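Local structure of hydrogen peroxide-inducible genes activator (Corynebacterium glutamicum, 6G1D) at residues G51-R59 and V66-L74. The protein probably acts as a LysR-family transcription factor that senses hydrogen peroxide and switches on the genes that respond to it. The protein carries 1 engineered substitution. Sequence-based numbering, arbitrary orientation. Where two conformers were deposited one is given.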
loop_
_atom_site.group_PDB
_atom_site.type_symbol
_atom_site.label_atom_id
_atom_site.label_comp_id
_atom_site.label_asym_id
_atom_site.label_seq_id
_atom_site.Cartn_x
_atom_site.Cartn_y
_atom_site.Cartn_z
ATOM N N GLY B 51 -2.572 -46.328 6.611
ATOM C CA GLY B 51 -1.287 -46.118 7.266
ATOM C C GLY B 51 -1.365 -45.100 8.390
ATOM O O GLY B 51 -0.794 -45.295 9.456
ATOM N N LEU B 52 -2.083 -44.013 8.152
ATOM C CA LEU B 52 -2.315 -42.980 9.170
ATOM C C LEU B 52 -3.419 -43.286 10.202
ATOM O O LEU B 52 -3.428 -42.681 11.269
ATOM C CB LEU B 52 -2.634 -41.632 8.506
ATOM C CG LEU B 52 -1.619 -41.041 7.547
ATOM C CD1 LEU B 52 -2.231 -39.753 6.994
ATOM C CD2 LEU B 52 -0.251 -40.782 8.177
ATOM N N GLY B 53 -4.377 -44.150 9.869
ATOM C CA GLY B 53 -5.559 -44.378 10.703
ATOM C C GLY B 53 -6.494 -43.160 10.701
ATOM O O GLY B 53 -7.226 -42.945 11.658
ATOM N N VAL B 54 -6.435 -42.359 9.639
ATOM C CA VAL B 54 -7.214 -41.145 9.515
ATOM C C VAL B 54 -7.860 -41.118 8.133
ATOM O O VAL B 54 -7.172 -41.277 7.111
ATOM C CB VAL B 54 -6.305 -39.890 9.632
ATOM C CG1 VAL B 54 -7.091 -38.615 9.338
ATOM C CG2 VAL B 54 -5.639 -39.808 10.999
ATOM N N GLN B 55 -9.174 -40.913 8.102
ATOM C CA GLN B 55 -9.917 -40.707 6.864
ATOM C C GLN B 55 -9.719 -39.239 6.395
ATOM O O GLN B 55 -10.054 -38.294 7.111
ATOM C CB GLN B 55 -11.403 -41.020 7.088
ATOM C CG GLN B 55 -12.180 -41.251 5.800
ATOM C CD GLN B 55 -13.688 -41.190 5.989
ATOM O OE1 GLN B 55 -14.211 -41.157 7.104
ATOM N NE2 GLN B 55 -14.392 -41.136 4.869
ATOM N N LEU B 56 -9.160 -39.076 5.196
ATOM C CA LEU B 56 -8.838 -37.775 4.604
ATOM C C LEU B 56 -9.873 -37.273 3.604
ATOM O O LEU B 56 -9.978 -36.056 3.400
ATOM C CB LEU B 56 -7.488 -37.856 3.919
ATOM C CG LEU B 56 -6.298 -38.255 4.804
ATOM C CD1 LEU B 56 -5.068 -38.476 3.953
ATOM C CD2 LEU B 56 -6.014 -37.228 5.898
ATOM N N ILE B 57 -10.626 -38.169 2.988
ATOM C CA ILE B 57 -11.609 -37.820 1.948
ATOM C C ILE B 57 -12.877 -38.645 2.171
ATOM O O ILE B 57 -12.783 -39.849 2.368
ATOM C CB ILE B 57 -11.062 -38.209 0.541
ATOM C CG1 ILE B 57 -9.731 -37.508 0.231
ATOM C CG2 ILE B 57 -12.079 -37.950 -0.546
ATOM C CD1 ILE B 57 -9.797 -36.018 0.004
ATOM N N GLU B 58 -14.020 -37.992 2.070
ATOM C CA GLU B 58 -15.295 -38.651 2.197
ATOM C C GLU B 58 -15.785 -38.906 0.782
ATOM O O GLU B 58 -16.178 -37.982 0.080
ATOM C CB GLU B 58 -16.274 -37.759 2.942
ATOM C CG GLU B 58 -17.524 -38.475 3.408
ATOM C CD GLU B 58 -18.016 -37.948 4.732
ATOM O OE1 GLU B 58 -18.427 -38.767 5.576
ATOM O OE2 GLU B 58 -17.977 -36.719 4.934
ATOM N N ARG B 59 -15.731 -40.161 0.355
ATOM C CA ARG B 59 -16.160 -40.534 -0.988
ATOM C C ARG B 59 -17.603 -40.125 -1.257
ATOM O O ARG B 59 -18.514 -40.943 -1.171
ATOM C CB ARG B 59 -15.978 -42.029 -1.204
ATOM N N VAL B 66 -13.160 -33.150 1.254
ATOM C CA VAL B 66 -12.071 -33.392 2.185
ATOM C C VAL B 66 -12.683 -33.403 3.574
ATOM O O VAL B 66 -13.549 -32.550 3.864
ATOM C CB VAL B 66 -10.984 -32.300 2.018
ATOM C CG1 VAL B 66 -9.788 -32.517 2.910
ATOM C CG2 VAL B 66 -10.504 -32.220 0.562
ATOM N N THR B 67 -12.291 -34.356 4.421
ATOM C CA THR B 67 -12.784 -34.392 5.817
ATOM C C THR B 67 -12.133 -33.266 6.651
ATOM O O THR B 67 -11.142 -32.659 6.217
ATOM C CB THR B 67 -12.442 -35.724 6.529
ATOM O OG1 THR B 67 -11.019 -35.865 6.615
ATOM C CG2 THR B 67 -13.056 -36.902 5.840
ATOM N N PRO B 68 -12.671 -33.014 7.869
ATOM C CA PRO B 68 -11.982 -32.062 8.753
ATOM C C PRO B 68 -10.492 -32.368 8.939
ATOM O O PRO B 68 -9.651 -31.480 8.797
ATOM C CB PRO B 68 -12.768 -32.167 10.063
ATOM C CG PRO B 68 -14.136 -32.527 9.647
ATOM C CD PRO B 68 -14.024 -33.336 8.364
ATOM N N ALA B 69 -10.179 -33.633 9.198
ATOM C CA ALA B 69 -8.792 -34.089 9.305
ATOM C C ALA B 69 -7.977 -33.839 8.040
ATOM O O ALA B 69 -6.824 -33.399 8.111
ATOM C CB ALA B 69 -8.759 -35.571 9.648
ATOM N N GLY B 70 -8.558 -34.126 6.887
ATOM C CA GLY B 70 -7.883 -33.877 5.601
ATOM C C GLY B 70 -7.587 -32.388 5.387
ATOM O O GLY B 70 -6.502 -32.014 4.964
ATOM N N GLU B 71 -8.556 -31.539 5.734
ATOM C CA GLU B 71 -8.366 -30.099 5.600
ATOM C C GLU B 71 -7.233 -29.583 6.500
ATOM O O GLU B 71 -6.443 -28.728 6.091
ATOM C CB GLU B 71 -9.677 -29.372 5.884
ATOM C CG GLU B 71 -9.625 -27.859 5.654
ATOM C CD GLU B 71 -10.994 -27.193 5.680
ATOM O OE1 GLU B 71 -11.927 -27.801 5.057
ATOM O OE2 GLU B 71 -11.104 -26.080 6.297
ATOM N N LYS B 72 -7.147 -30.119 7.721
ATOM C CA LYS B 72 -6.065 -29.747 8.624
ATOM C C LYS B 72 -4.706 -30.266 8.179
ATOM O O LYS B 72 -3.703 -29.596 8.372
ATOM C CB LYS B 72 -6.352 -30.210 10.061
ATOM C CG LYS B 72 -7.442 -29.430 10.744
ATOM C CD LYS B 72 -7.638 -29.882 12.187
ATOM C CE LYS B 72 -8.806 -30.840 12.309
ATOM N NZ LYS B 72 -9.022 -31.108 13.769
ATOM N N LEU B 73 -4.652 -31.448 7.581
ATOM C CA LEU B 73 -3.365 -32.000 7.136
ATOM C C LEU B 73 -2.899 -31.497 5.760
ATOM O O LEU B 73 -1.702 -31.568 5.456
ATOM C CB LEU B 73 -3.409 -33.529 7.155
ATOM C CG LEU B 73 -3.479 -34.111 8.599
ATOM C CD1 LEU B 73 -3.884 -35.587 8.545
ATOM C CD2 LEU B 73 -2.141 -33.919 9.282
ATOM N N LEU B 74 -3.829 -30.943 5.010
ATOM C CA LEU B 74 -3.504 -30.537 3.593
ATOM C C LEU B 74 -2.240 -29.492 3.448
ATOM O O LEU B 74 -1.225 -29.589 2.694
ATOM C CB LEU B 74 -4.750 -29.932 2.915
ATOM C CG LEU B 74 -4.663 -29.507 1.457
ATOM C CD1 LEU B 74 -4.282 -30.688 0.595
ATOM C CD2 LEU B 74 -6.011 -28.935 1.008
#
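T67 reaches across to the backbone of Q55 and L56 with every atom of its short side chain. Its CB lies 3.6 Å from Q55 O; beyond it the chain forks. OG1, set between the backbone N and the carbonyl carbon (chi1 63°), donates its proton to Q55 O at 2.7 Å and accepts from G70 N at 3.0 Å, capping the first turn of helix 68-95. The other branch, T67 CG2, lies against the L56-I57 peptide, 3.9 Å from L56 C. Threonine suits the place because one hydroxyl can donate and accept at once while its methyl packs. T67 N adds a nearly straight bond to L56 O (3.0 Å), approaching from above the carbonyl plane. G70, with no side chain, lets L56 O come within 3.7 Å of G70 CA, where a CB would clash. Just before G70, small A69 takes V54 CG1 against its CB in a tight 3.5 Å contact; a turn on, L73 CD1 meets L56 CD2 with the two leucines at about a right angle. I57 and V66 pair as antiparallel, non-hydrogen-bonded neighbours. The hairpin of strands 57-58 and 65-66 is the wing of the winged helix-turn-helix domain of LysR-type regulators, and N-capped helix 68-95 is the linker helix that follows.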